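Local structure of serine protease inhibitor 2 (Anopheles gambiae, 3PZF) at residues Val30-Phe34 / Leu261-Asn265; Thr53-Glu57 / Ile83-Arg87; Thr190-Pro194 / Met216-Phe222; Asn199-Phe203 / Asn212-Glu217; Ala232-Arg236 / Gln366-Ala370. The protein inhibits clip-domain serine proteases as a serpin, forming a covalent complex with CLIPB9 and so holding back melanization in the mosquito hemolymph. One frame throughout, in Å; residues are numbered along the deposited sequence.

Contact 1: residues Val30-Phe34 / Leu261-Asn265; sequences VKEIF and LDRIN
Lys31 leaves its helix with CG anti to the carbonyl carbon (chi1 -71°) and then bends at chi3 (-135°), which carries its ammonium group over to the carbonyls of Leu261 and Ile264. The main bond is short, NZ of Lys31 donating to O of Ile264 over 2.6 Å, and the nitrogen lies nearly along the C=O axis of that carbonyl. A weak second bond from Lys31 NZ reaches Leu261 O at 3.3 Å. That oxygen is shared, since it also accepts from the backbone N of Ile264 inside its own turn. The aliphatic part of the lysine follows the same path, CD lying 3.6 Å from Leu261 O. One accepting carbonyl, of Leu261, is in the last turn of helix 257-263, and the other, of Ile264, is in the short link to helix 266-274, whose N-cap is Asn265, so a lysine from helix 24-35 binds the junction of two successive helices of the serpin fold. Carbonyls gathered at such a helix end probably favour the positive charge. The carboxylate of Asp262 may add to this from a distance, its OD1 being 5.5 Å from Lys31 NZ without contact. Beside the lysine the contact turns apolar. CD1 of Leu261 comes to the edge of the Phe34 ring, near its plane, 3.8 Å from Phe34 CD2, and the two side chains cross at about a right angle. Leu261 CD2 approaches the same ring atom, while Val30 CG1, from the preceding turn, lies over one face toward the rim. Phe34 packs in addition on Val41 and Leu43 of strand 41-43.

Contact 2: residues Thr53-Glu57 / Ile83-Arg87; sequences TLIYE and IDHTR
Arg87 and Glu57 join two helices through a side-on salt bridge. From CB of Arg87 the side chain sets out with CG beside the backbone N and then runs extended to NE. CG already passes 3.3 Å from OE2 of Glu57, and CD follows at 3.7 Å from the same oxygen. NE then donates to Glu57 OE2 over 2.8 Å with an N-H...O angle of 167°. Beyond CZ, NH2 donates to Glu57 OE1 at 2.9 Å, just as straight. Each oxygen is met on its syn lone pair, and the carboxylate and guanidinium planes lie only 8° apart, so the paired bonds fix the rotation of both groups. Ile83 CG2 sits over the centre of one guanidinium face. The carboxylate has a further partner, because OE2 is also hydrogen-bonded to Tyr132 OH. Ile83 CD1 reaches the edge of the Tyr56 ring, 3.9 Å from CE2 of Tyr56. Thr53 and Thr86 meet tip to tip, their CG2 atoms a tight 3.4 Å apart, while their hydroxyls bond within their own surroundings, to Lys49 O and Asn82 O. The local axes are 12.0 Å apart and run at 148°, roughly antiparallel. Helix 45-58 thus carries helix 83-98 on one flank, helix 122-132 packs His131 and Tyr132 against Arg87, and Leu54 turns to strand 105-115.

Contact 3: residues Thr190-Pro194 / Met216-Phe222; sequences TYPFP and MEQNGQF
The Phe193 ring lies between Gln218 and Met216, one on each face. Over the centre of one face sits NE2 of Gln218, 3.3 Å above the plane, with the amide turned 72° against the ring. The opposite face is covered by Met216, whose SD lies 4.1 Å from the centroid of the Phe193 ring in a Met-aromatic contact, with CG beside it making a CH-pi contact. Both side chains cross the phenylalanine at about a right angle, and both put CG between the backbone N and the carbonyl carbon before running on extended, which lays them along the ring faces. Further along, the Tyr191 and Phe222 rings meet obliquely, planes 84° apart, with Tyr191 CD2 3.8 Å from Phe222 CE1. Pro194 rests its CD on the carbonyl of Glu217. The loop that follows strand 177-188 in this way runs alongside strand 211-227, roughly antiparallel to it; Phe193 is also backbone-bonded to Glu343, just ahead of the hinge of the reactive loop. Gln218 serves as the polar link: NE2 donates to Tyr191 O at 3.0 Å, nearly straight but from above the carbonyl plane, and a water joins its OE1 to Pro192 O. A second water is held between Pro194 O and Glu217 N. The buried amide therefore has partners at both ends, and with its nitrogen over the pi cloud it probably gains some further stabilisation from the ring.

Contact 4: residues Asn199-Phe203 / Asn212-Glu217; sequences NVKPF and NAQYME
Lys201 and Ala213 form the antiparallel hydrogen-bonded pair at the middle of this contact, Lys201 N giving to Ala213 O at 3.0 Å and Ala213 N returning a bond to Lys201 O. Val200 with Gln214 and Pro202 with Asn212 are the non-hydrogen-bonded pairs on either side. The strands approach to 4.4 Å between axes but run at 131°, a marked twist, and beyond Val200 the ladder continues only through Tyr215 N, which donates to Asn199 O from above the carbonyl plane. This is the hairpin of strands 200-203 and 211-227 in sheet C of the serpin fold, where the short strand 200-203 lies at the edge and strand 277-295 pairs on the far side of 211-227. Tyr215 reaches along its neighbour strand: its OH donates to Pro202 O over 2.7 Å and also lies at the edge of the Phe203 ring. One face of the tyrosine is crossed obliquely by Lys201, whose CD stands 4.1 Å from the Tyr215 centroid as a CH-pi contact. Lys201 then bends at its last torsion (chi4 -69°), turning NZ to Glu217 OE2 in a salt bridge of 3.0 Å. The same oxygen takes a bond from ND2 of Asn199 at 2.8 Å, straight and in the amide plane. These two donors reach Glu217 OE2 from opposite faces of the carboxylate, and a water ties its other oxygen, OE1, back to Lys201 NZ.

Contact 5: residues Ala232-Arg236 / Gln366-Ala370; sequences AQILR and QIFNA
Phe368 swings its ring onto the side of strand 232-238 where Gln233 and Leu235 project. Its CG is anti to the backbone N (chi1 -178°), which extends the ring from strand 366-369 toward these two side chains. Leu235 adopts a similar first torsion, and its CB comes over one face of the ring, 4.0 Å from the centroid of Phe368, in a CH-pi contact offset toward the rim. From there the leucine bends, and its CD2 branch lies 3.9 Å from Phe368 CD2, so two parts of one side chain touch the ring. Gln233 CB approaches obliquely at 3.7 Å from Phe368 CD1, while the backbone O of Gln233 lies at the ring edge, in plane. The glutamine then runs extended past the phenylalanine to the backbone of the other strand. Its NE2 donates to Ile367 O at 2.9 Å, with an N-H...O angle of 154°, and the carbonyl oxygen lies close to the amide plane. NE2 is hydrogen-bonded to Tyr224 OH as well. On the other end of the amide, OE1 accepts from a water 2.7 Å away, and this water in turn accepts from Asn369 N. Both ends of the amide are thereby tied down, which should fix its rotation. The strands cross nearly at right angles (94°), as members of different serpin sheets: strand 232-238 pairs with 211-227 and 244-251, strand 366-369 with 277-295, while Leu250 adds to the packing on Phe368 and Phe222 and Val283 pack on Leu235.

How the contacts relate
Contacts 3, 4 and 5 gather at one end of the molecule, whereas contact 2 lies on the opposite side of its centre, 38 to 45 Å from them between centres. Contacts 3 and 4 share Met216 and Glu217 of strand 211-227, their centres 15 Å apart. Contact 5 touches both: Phe222 of contact 3 packs on Leu235, and the Tyr215 and Phe203 rings of contact 4 pack against Ala370 O. Contact 1 comes within about 7 Å of contact 5 at the nearest atoms. The inferred reactive bond, Lys359-Phe360, falls in the disordered part of the reactive loop that leads into strand 366-369 of contact 5.

Contact 1: residues Val30-Phe34 / Leu261-Asn265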
# COMPACT_ATOMS: atom_id res chain seq x y z
N VAL A 30 -3.87 6.38 5.20
CA VAL A 30 -3.09 7.05 4.15
C VAL A 30 -2.95 8.53 4.51
O VAL A 30 -1.86 9.10 4.44
CB VAL A 30 -3.75 6.89 2.78
CG1 VAL A 30 -3.31 8.02 1.84
CG2 VAL A 30 -3.39 5.52 2.19
N LYS A 31 -4.04 9.15 4.92
CA LYS A 31 -4.00 10.59 5.20
C LYS A 31 -3.06 10.89 6.36
O LYS A 31 -2.34 11.90 6.34
CB LYS A 31 -5.39 11.12 5.54
CG LYS A 31 -6.33 11.20 4.37
CD LYS A 31 -7.43 12.19 4.70
CE LYS A 31 -8.79 11.69 4.35
NZ LYS A 31 -9.80 12.74 4.70
N GLU A 32 -3.04 10.02 7.36
CA GLU A 32 -2.16 10.16 8.51
C GLU A 32 -0.69 10.09 8.10
O GLU A 32 0.14 10.86 8.57
CB GLU A 32 -2.45 9.07 9.55
CG GLU A 32 -1.50 9.02 10.75
CD GLU A 32 -1.58 10.27 11.63
OE1 GLU A 32 -2.65 10.90 11.68
OE2 GLU A 32 -0.57 10.62 12.27
N ILE A 33 -0.35 9.14 7.25
CA ILE A 33 1.02 9.01 6.80
C ILE A 33 1.40 10.24 5.96
O ILE A 33 2.42 10.85 6.20
CB ILE A 33 1.23 7.72 5.96
CG1 ILE A 33 0.82 6.45 6.75
CG2 ILE A 33 2.66 7.60 5.58
CD1 ILE A 33 1.49 6.33 8.07
N PHE A 34 0.57 10.60 4.99
CA PHE A 34 0.93 11.68 4.06
C PHE A 34 1.16 13.01 4.80
O PHE A 34 2.09 13.76 4.48
CB PHE A 34 -0.15 11.89 2.99
CG PHE A 34 -0.21 10.81 1.93
CD1 PHE A 34 0.57 9.66 1.99
CD2 PHE A 34 -1.08 10.97 0.85
CE1 PHE A 34 0.47 8.66 1.00
CE2 PHE A 34 -1.18 9.98 -0.14
CZ PHE A 34 -0.41 8.84 -0.08
N LEU A 261 -6.50 16.17 -0.16
CA LEU A 261 -6.60 15.09 0.84
C LEU A 261 -7.75 15.29 1.83
O LEU A 261 -8.52 14.37 2.09
CB LEU A 261 -5.29 14.94 1.59
CG LEU A 261 -4.22 14.18 0.82
CD1 LEU A 261 -2.93 14.19 1.60
CD2 LEU A 261 -4.65 12.73 0.53
N ASP A 262 -7.88 16.49 2.38
CA ASP A 262 -8.94 16.78 3.35
C ASP A 262 -10.34 16.57 2.78
O ASP A 262 -11.30 16.37 3.52
CB ASP A 262 -8.81 18.22 3.85
CG ASP A 262 -7.58 18.43 4.71
OD1 ASP A 262 -7.13 17.47 5.36
OD2 ASP A 262 -7.05 19.57 4.73
N ARG A 263 -10.44 16.63 1.46
CA ARG A 263 -11.72 16.48 0.77
C ARG A 263 -12.03 15.03 0.50
O ARG A 263 -13.18 14.67 0.23
CB ARG A 263 -11.70 17.22 -0.59
CG ARG A 263 -11.75 18.75 -0.49
CD ARG A 263 -13.09 19.21 0.06
NE ARG A 263 -14.20 18.82 -0.80
CZ ARG A 263 -15.48 18.84 -0.43
NH1 ARG A 263 -15.82 19.24 0.79
NH2 ARG A 263 -16.42 18.45 -1.29
N ILE A 264 -11.01 14.18 0.56
CA ILE A 264 -11.17 12.77 0.24
C ILE A 264 -11.61 11.96 1.43
O ILE A 264 -11.01 12.02 2.49
CB ILE A 264 -9.87 12.17 -0.29
CG1 ILE A 264 -9.55 12.76 -1.67
CG2 ILE A 264 -9.98 10.66 -0.37
CD1 ILE A 264 -8.19 12.34 -2.18
N ASN A 265 -12.69 11.19 1.24
CA ASN A 265 -13.14 10.20 2.21
C ASN A 265 -13.82 9.12 1.38
O ASN A 265 -13.86 9.23 0.17
CB ASN A 265 -14.08 10.83 3.24
CG ASN A 265 -15.23 11.59 2.58
OD1 ASN A 265 -16.08 10.99 1.95
ND2 ASN A 265 -15.25 12.91 2.74

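Contact 2: residues Thr53-Glu57 / Ile83-Arg87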
# COMPACT_ATOMS: atom_id res chain seq x y z
N THR A 53 -5.41 -7.68 11.06
CA THR A 53 -6.27 -8.85 11.20
C THR A 53 -5.45 -10.01 11.75
O THR A 53 -5.94 -10.76 12.58
CB THR A 53 -6.95 -9.21 9.88
OG1 THR A 53 -7.68 -8.07 9.41
CG2 THR A 53 -7.97 -10.42 10.10
N LEU A 54 -4.17 -10.13 11.37
CA LEU A 54 -3.34 -11.20 12.01
C LEU A 54 -3.21 -10.97 13.50
O LEU A 54 -3.22 -11.91 14.30
CB LEU A 54 -1.97 -11.27 11.36
CG LEU A 54 -1.98 -11.95 9.97
CD1 LEU A 54 -0.74 -11.53 9.20
CD2 LEU A 54 -2.07 -13.50 10.08
N ILE A 55 -3.07 -9.72 13.89
CA ILE A 55 -2.95 -9.40 15.30
C ILE A 55 -4.27 -9.67 16.00
O ILE A 55 -4.28 -10.20 17.13
CB ILE A 55 -2.51 -7.94 15.50
CG1 ILE A 55 -1.05 -7.80 15.05
CG2 ILE A 55 -2.67 -7.54 16.96
CD1 ILE A 55 -0.53 -6.33 14.98
N TYR A 56 -5.38 -9.34 15.34
CA TYR A 56 -6.71 -9.71 15.83
C TYR A 56 -6.85 -11.22 16.05
O TYR A 56 -7.30 -11.65 17.10
CB TYR A 56 -7.78 -9.20 14.85
CG TYR A 56 -9.21 -9.38 15.32
CD1 TYR A 56 -9.74 -8.55 16.29
CD2 TYR A 56 -10.02 -10.36 14.77
CE1 TYR A 56 -11.07 -8.69 16.70
CE2 TYR A 56 -11.33 -10.52 15.19
CZ TYR A 56 -11.85 -9.68 16.15
OH TYR A 56 -13.16 -9.83 16.57
N GLU A 57 -6.41 -12.02 15.08
CA GLU A 57 -6.47 -13.48 15.18
C GLU A 57 -5.62 -13.99 16.36
O GLU A 57 -5.97 -15.01 16.99
CB GLU A 57 -5.95 -14.09 13.87
CG GLU A 57 -6.94 -13.96 12.68
CD GLU A 57 -7.87 -15.16 12.53
OE1 GLU A 57 -8.02 -15.98 13.50
OE2 GLU A 57 -8.45 -15.29 11.42
N ILE A 83 -15.40 -14.59 12.44
CA ILE A 83 -14.04 -14.92 12.02
C ILE A 83 -14.00 -15.73 10.73
O ILE A 83 -13.07 -15.60 9.93
CB ILE A 83 -13.27 -15.68 13.12
CG1 ILE A 83 -11.77 -15.38 12.98
CG2 ILE A 83 -13.53 -17.16 13.03
CD1 ILE A 83 -11.41 -13.93 13.29
N ASP A 84 -15.00 -16.55 10.52
CA ASP A 84 -15.06 -17.32 9.28
C ASP A 84 -15.15 -16.38 8.08
O ASP A 84 -14.51 -16.62 7.04
CB ASP A 84 -16.28 -18.23 9.27
CG ASP A 84 -16.36 -19.06 8.01
OD1 ASP A 84 -15.48 -19.93 7.82
OD2 ASP A 84 -17.30 -18.85 7.20
N HIS A 85 -15.97 -15.34 8.21
CA HIS A 85 -16.16 -14.37 7.14
C HIS A 85 -14.88 -13.58 6.95
O HIS A 85 -14.54 -13.18 5.84
CB HIS A 85 -17.25 -13.36 7.48
CG HIS A 85 -17.61 -12.46 6.34
ND1 HIS A 85 -17.19 -12.68 5.05
CD2 HIS A 85 -18.38 -11.34 6.30
CE1 HIS A 85 -17.67 -11.74 4.26
NE2 HIS A 85 -18.39 -10.91 4.99
N THR A 86 -14.19 -13.31 8.07
CA THR A 86 -13.00 -12.46 8.01
C THR A 86 -11.92 -13.18 7.22
O THR A 86 -11.29 -12.60 6.34
CB THR A 86 -12.52 -12.08 9.43
OG1 THR A 86 -13.53 -11.28 10.07
CG2 THR A 86 -11.21 -11.29 9.40
N ARG A 87 -11.70 -14.45 7.55
CA ARG A 87 -10.73 -15.26 6.85
C ARG A 87 -11.05 -15.37 5.37
O ARG A 87 -10.18 -15.13 4.56
CB ARG A 87 -10.65 -16.65 7.48
CG ARG A 87 -9.92 -16.64 8.81
CD ARG A 87 -10.19 -17.96 9.61
NE ARG A 87 -9.60 -17.85 10.95
CZ ARG A 87 -9.71 -18.78 11.90
NH1 ARG A 87 -10.37 -19.90 11.65
NH2 ARG A 87 -9.15 -18.59 13.08

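Contact 3: residues Thr190-Pro194 / Met216-Phe222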
# COMPACT_ATOMS: atom_id res chain seq x y z
N THR A 190 -1.59 -1.22 -20.17
CA THR A 190 -2.33 -1.59 -21.35
C THR A 190 -1.96 -0.62 -22.50
O THR A 190 -1.87 -1.01 -23.66
CB THR A 190 -3.83 -1.52 -21.07
OG1 THR A 190 -4.13 -2.35 -19.93
CG2 THR A 190 -4.64 -1.96 -22.30
N TYR A 191 -1.72 0.64 -22.16
CA TYR A 191 -1.42 1.67 -23.16
C TYR A 191 -0.06 2.29 -22.82
O TYR A 191 0.03 3.23 -22.05
CB TYR A 191 -2.51 2.73 -23.19
CG TYR A 191 -3.87 2.13 -23.51
CD1 TYR A 191 -4.13 1.64 -24.78
CD2 TYR A 191 -4.85 2.01 -22.53
CE1 TYR A 191 -5.35 1.07 -25.10
CE2 TYR A 191 -6.09 1.43 -22.84
CZ TYR A 191 -6.32 0.98 -24.12
OH TYR A 191 -7.53 0.40 -24.42
N PRO A 192 1.02 1.73 -23.36
CA PRO A 192 2.34 2.25 -22.94
C PRO A 192 2.60 3.62 -23.57
O PRO A 192 2.05 3.91 -24.65
CB PRO A 192 3.32 1.22 -23.52
CG PRO A 192 2.57 0.54 -24.64
CD PRO A 192 1.12 0.54 -24.21
N PHE A 193 3.42 4.43 -22.91
CA PHE A 193 3.87 5.71 -23.50
C PHE A 193 4.94 5.53 -24.55
O PHE A 193 5.80 4.66 -24.43
CB PHE A 193 4.44 6.59 -22.40
CG PHE A 193 3.42 7.00 -21.37
CD1 PHE A 193 2.85 8.27 -21.43
CD2 PHE A 193 3.02 6.13 -20.37
CE1 PHE A 193 1.94 8.68 -20.48
CE2 PHE A 193 2.10 6.53 -19.42
CZ PHE A 193 1.53 7.81 -19.49
N PRO A 194 4.93 6.40 -25.58
CA PRO A 194 6.08 6.42 -26.49
C PRO A 194 7.34 6.73 -25.68
O PRO A 194 7.27 7.48 -24.71
CB PRO A 194 5.77 7.59 -27.43
CG PRO A 194 4.32 7.85 -27.29
CD PRO A 194 3.92 7.42 -25.92
N MET A 216 6.99 11.54 -19.45
CA MET A 216 6.51 10.73 -20.56
C MET A 216 5.13 11.27 -20.92
O MET A 216 4.44 11.77 -20.05
CB MET A 216 6.42 9.26 -20.17
CG MET A 216 5.73 9.03 -18.87
SD MET A 216 5.99 7.29 -18.39
CE MET A 216 4.95 7.22 -16.97
N GLU A 217 4.77 11.21 -22.20
CA GLU A 217 3.56 11.86 -22.72
C GLU A 217 2.91 10.95 -23.73
O GLU A 217 3.60 10.34 -24.55
CB GLU A 217 3.94 13.17 -23.44
CG GLU A 217 4.71 14.13 -22.57
CD GLU A 217 5.22 15.34 -23.35
OE1 GLU A 217 4.44 15.94 -24.13
OE2 GLU A 217 6.41 15.67 -23.17
N GLN A 218 1.58 10.83 -23.67
CA GLN A 218 0.85 10.21 -24.78
C GLN A 218 -0.54 10.78 -24.94
O GLN A 218 -1.05 11.43 -24.03
CB GLN A 218 0.71 8.70 -24.54
CG GLN A 218 -0.26 8.32 -23.44
CD GLN A 218 -0.42 6.81 -23.39
OE1 GLN A 218 -0.97 6.24 -24.31
NE2 GLN A 218 0.17 6.17 -22.40
N ASN A 219 -1.15 10.49 -26.09
CA ASN A 219 -2.58 10.69 -26.31
C ASN A 219 -3.27 9.35 -26.22
O ASN A 219 -2.84 8.38 -26.86
CB ASN A 219 -2.83 11.21 -27.72
CG ASN A 219 -2.25 12.57 -27.93
OD1 ASN A 219 -2.65 13.52 -27.25
ND2 ASN A 219 -1.32 12.70 -28.89
N GLY A 220 -4.35 9.27 -25.46
CA GLY A 220 -5.11 8.03 -25.43
C GLY A 220 -6.53 8.21 -24.96
O GLY A 220 -6.96 9.31 -24.65
N GLN A 221 -7.25 7.10 -24.92
CA GLN A 221 -8.61 7.07 -24.40
C GLN A 221 -8.54 6.51 -22.99
O GLN A 221 -8.17 5.35 -22.80
CB GLN A 221 -9.46 6.14 -25.27
CG GLN A 221 -9.48 6.54 -26.75
CD GLN A 221 -10.44 7.68 -27.08
OE1 GLN A 221 -10.66 8.00 -28.25
NE2 GLN A 221 -11.03 8.29 -26.05
N PHE A 222 -8.85 7.34 -22.00
CA PHE A 222 -8.76 6.92 -20.60
C PHE A 222 -9.95 7.44 -19.80
O PHE A 222 -10.46 8.51 -20.05
CB PHE A 222 -7.50 7.48 -19.94
CG PHE A 222 -6.22 7.16 -20.68
CD1 PHE A 222 -5.63 5.89 -20.55
CD2 PHE A 222 -5.58 8.12 -21.46
CE1 PHE A 222 -4.45 5.58 -21.22
CE2 PHE A 222 -4.41 7.82 -22.14
CZ PHE A 222 -3.83 6.55 -22.01
O HOH W 1 -0.64 3.53 -26.02
O HOH W 2 6.89 9.89 -23.65

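Contact 4: residues Asn199-Phe203 / Asn212-Glu217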
# COMPACT_ATOMS: atom_id res chain seq x y z
N ASN A 199 13.45 14.29 -22.27
CA ASN A 199 12.19 14.94 -21.98
C ASN A 199 12.15 15.50 -20.57
O ASN A 199 11.14 15.38 -19.88
CB ASN A 199 11.02 13.97 -22.17
CG ASN A 199 9.74 14.70 -22.59
OD1 ASN A 199 9.79 15.82 -23.09
ND2 ASN A 199 8.59 14.05 -22.40
N VAL A 200 13.23 16.15 -20.15
CA VAL A 200 13.26 16.81 -18.87
C VAL A 200 12.45 18.09 -18.91
O VAL A 200 12.52 18.84 -19.87
CB VAL A 200 14.72 17.14 -18.47
CG1 VAL A 200 14.76 18.25 -17.40
CG2 VAL A 200 15.39 15.88 -17.96
N LYS A 201 11.67 18.35 -17.87
CA LYS A 201 10.96 19.63 -17.76
C LYS A 201 10.94 19.99 -16.31
O LYS A 201 11.18 19.12 -15.48
CB LYS A 201 9.50 19.51 -18.23
CG LYS A 201 9.24 18.76 -19.53
CD LYS A 201 7.68 18.54 -19.66
CE LYS A 201 7.29 17.65 -20.83
NZ LYS A 201 7.53 18.29 -22.16
N PRO A 202 10.61 21.24 -15.97
CA PRO A 202 10.44 21.61 -14.55
C PRO A 202 9.31 20.84 -13.86
O PRO A 202 8.35 20.35 -14.52
CB PRO A 202 10.07 23.09 -14.62
CG PRO A 202 10.69 23.56 -15.92
CD PRO A 202 10.48 22.41 -16.85
N PHE A 203 9.42 20.74 -12.53
CA PHE A 203 8.37 20.15 -11.68
C PHE A 203 8.16 21.15 -10.55
O PHE A 203 9.13 21.62 -9.96
CB PHE A 203 8.79 18.80 -11.10
CG PHE A 203 7.75 18.16 -10.23
CD1 PHE A 203 6.76 17.36 -10.78
CD2 PHE A 203 7.73 18.40 -8.85
CE1 PHE A 203 5.76 16.78 -9.99
CE2 PHE A 203 6.74 17.82 -8.05
CZ PHE A 203 5.75 17.01 -8.63
N ASN A 212 13.40 19.57 -11.33
CA ASN A 212 13.22 19.06 -12.68
C ASN A 212 12.86 17.59 -12.63
O ASN A 212 13.19 16.94 -11.66
CB ASN A 212 14.51 19.24 -13.49
CG ASN A 212 14.83 20.70 -13.73
OD1 ASN A 212 14.12 21.37 -14.45
ND2 ASN A 212 15.91 21.18 -13.11
N ALA A 213 12.18 17.10 -13.65
CA ALA A 213 11.82 15.70 -13.73
C ALA A 213 11.92 15.19 -15.16
O ALA A 213 11.96 15.98 -16.09
CB ALA A 213 10.38 15.50 -13.21
N GLN A 214 11.94 13.86 -15.33
CA GLN A 214 11.90 13.26 -16.67
C GLN A 214 10.48 12.84 -16.94
O GLN A 214 9.91 12.12 -16.15
CB GLN A 214 12.76 12.01 -16.73
CG GLN A 214 14.24 12.27 -16.50
CD GLN A 214 15.06 11.09 -16.95
OE1 GLN A 214 15.23 10.86 -18.15
NE2 GLN A 214 15.54 10.32 -16.00
N TYR A 215 9.92 13.26 -18.07
CA TYR A 215 8.49 13.05 -18.29
C TYR A 215 8.20 12.09 -19.44
O TYR A 215 9.05 11.84 -20.30
CB TYR A 215 7.82 14.39 -18.58
CG TYR A 215 7.66 15.31 -17.37
CD1 TYR A 215 6.46 15.33 -16.65
CD2 TYR A 215 8.71 16.17 -16.98
CE1 TYR A 215 6.29 16.19 -15.56
CE2 TYR A 215 8.56 17.03 -15.90
CZ TYR A 215 7.34 17.05 -15.21
OH TYR A 215 7.20 17.90 -14.13
N MET A 216 6.99 11.54 -19.45
CA MET A 216 6.51 10.73 -20.56
C MET A 216 5.13 11.27 -20.92
O MET A 216 4.44 11.77 -20.05
CB MET A 216 6.42 9.26 -20.17
CG MET A 216 5.73 9.03 -18.87
SD MET A 216 5.99 7.29 -18.39
CE MET A 216 4.95 7.22 -16.97
N GLU A 217 4.77 11.21 -22.20
CA GLU A 217 3.56 11.86 -22.72
C GLU A 217 2.91 10.95 -23.73
O GLU A 217 3.60 10.34 -24.55
CB GLU A 217 3.94 13.17 -23.44
CG GLU A 217 4.71 14.13 -22.57
CD GLU A 217 5.22 15.34 -23.35
OE1 GLU A 217 4.44 15.94 -24.13
OE2 GLU A 217 6.41 15.67 -23.17
O HOH W 3 13.88 12.53 -20.12
O HOH W 4 5.48 18.55 -24.41

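Contact 5: residues Ala232-Arg236 / Gln366-Ala370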
# COMPACT_ATOMS: atom_id res chain seq x y z
N ALA A 232 -9.63 18.58 -8.23
CA ALA A 232 -8.51 17.82 -8.78
C ALA A 232 -8.93 17.04 -10.01
O ALA A 232 -10.09 16.61 -10.11
CB ALA A 232 -8.00 16.81 -7.72
N GLN A 233 -7.99 16.82 -10.92
CA GLN A 233 -8.22 15.92 -12.03
C GLN A 233 -7.94 14.52 -11.60
O GLN A 233 -7.04 14.27 -10.78
CB GLN A 233 -7.32 16.28 -13.21
CG GLN A 233 -7.75 17.58 -13.95
CD GLN A 233 -6.64 18.04 -14.88
OE1 GLN A 233 -5.55 18.40 -14.41
NE2 GLN A 233 -6.90 18.00 -16.20
N ILE A 234 -8.75 13.58 -12.09
CA ILE A 234 -8.47 12.19 -11.79
C ILE A 234 -8.32 11.41 -13.09
O ILE A 234 -9.10 11.59 -14.01
CB ILE A 234 -9.60 11.59 -10.93
CG1 ILE A 234 -9.79 12.47 -9.67
CG2 ILE A 234 -9.24 10.19 -10.55
CD1 ILE A 234 -10.90 12.00 -8.74
N LEU A 235 -7.33 10.52 -13.14
CA LEU A 235 -7.02 9.75 -14.35
C LEU A 235 -6.78 8.29 -14.00
O LEU A 235 -6.17 7.98 -12.99
CB LEU A 235 -5.73 10.32 -15.00
CG LEU A 235 -5.13 9.51 -16.15
CD1 LEU A 235 -5.92 9.72 -17.47
CD2 LEU A 235 -3.67 9.91 -16.40
N ARG A 236 -7.22 7.39 -14.88
CA ARG A 236 -7.00 5.96 -14.71
C ARG A 236 -6.13 5.42 -15.83
O ARG A 236 -6.51 5.54 -17.00
CB ARG A 236 -8.37 5.22 -14.74
CG ARG A 236 -8.26 3.69 -14.78
CD ARG A 236 -9.69 3.09 -14.97
NE ARG A 236 -9.72 1.63 -15.10
CZ ARG A 236 -9.63 0.98 -16.25
NH1 ARG A 236 -9.52 1.66 -17.39
NH2 ARG A 236 -9.71 -0.35 -16.27
N GLN A 366 -8.66 16.38 -23.62
CA GLN A 366 -8.52 16.98 -22.30
C GLN A 366 -7.03 16.87 -21.97
O GLN A 366 -6.38 15.96 -22.44
CB GLN A 366 -9.31 16.18 -21.25
CG GLN A 366 -10.81 16.04 -21.61
CD GLN A 366 -11.42 17.39 -21.89
OE1 GLN A 366 -11.79 17.72 -23.04
NE2 GLN A 366 -11.50 18.22 -20.86
N ILE A 367 -6.50 17.78 -21.17
CA ILE A 367 -5.05 17.78 -20.88
C ILE A 367 -4.82 17.50 -19.42
O ILE A 367 -5.33 18.21 -18.58
CB ILE A 367 -4.41 19.15 -21.18
CG1 ILE A 367 -4.60 19.52 -22.65
CG2 ILE A 367 -2.92 19.15 -20.79
CD1 ILE A 367 -3.99 18.55 -23.59
N PHE A 368 -4.03 16.46 -19.12
CA PHE A 368 -3.69 16.08 -17.76
C PHE A 368 -2.16 16.20 -17.69
O PHE A 368 -1.47 15.37 -18.26
CB PHE A 368 -4.09 14.63 -17.50
CG PHE A 368 -3.85 14.15 -16.09
CD1 PHE A 368 -4.86 14.21 -15.14
CD2 PHE A 368 -2.61 13.59 -15.71
CE1 PHE A 368 -4.65 13.72 -13.84
CE2 PHE A 368 -2.43 13.10 -14.41
CZ PHE A 368 -3.45 13.20 -13.49
N ASN A 369 -1.66 17.22 -17.03
CA ASN A 369 -0.23 17.50 -17.05
C ASN A 369 0.29 17.56 -15.64
O ASN A 369 0.19 18.60 -14.98
CB ASN A 369 0.06 18.82 -17.79
CG ASN A 369 1.56 19.16 -17.84
OD1 ASN A 369 2.44 18.37 -17.46
ND2 ASN A 369 1.86 20.37 -18.31
N ALA A 370 0.78 16.42 -15.15
CA ALA A 370 1.17 16.28 -13.75
C ALA A 370 2.59 16.82 -13.51
O ALA A 370 3.51 16.06 -13.28
CB ALA A 370 1.10 14.79 -13.33
O HOH W 5 -3.45 19.27 -15.95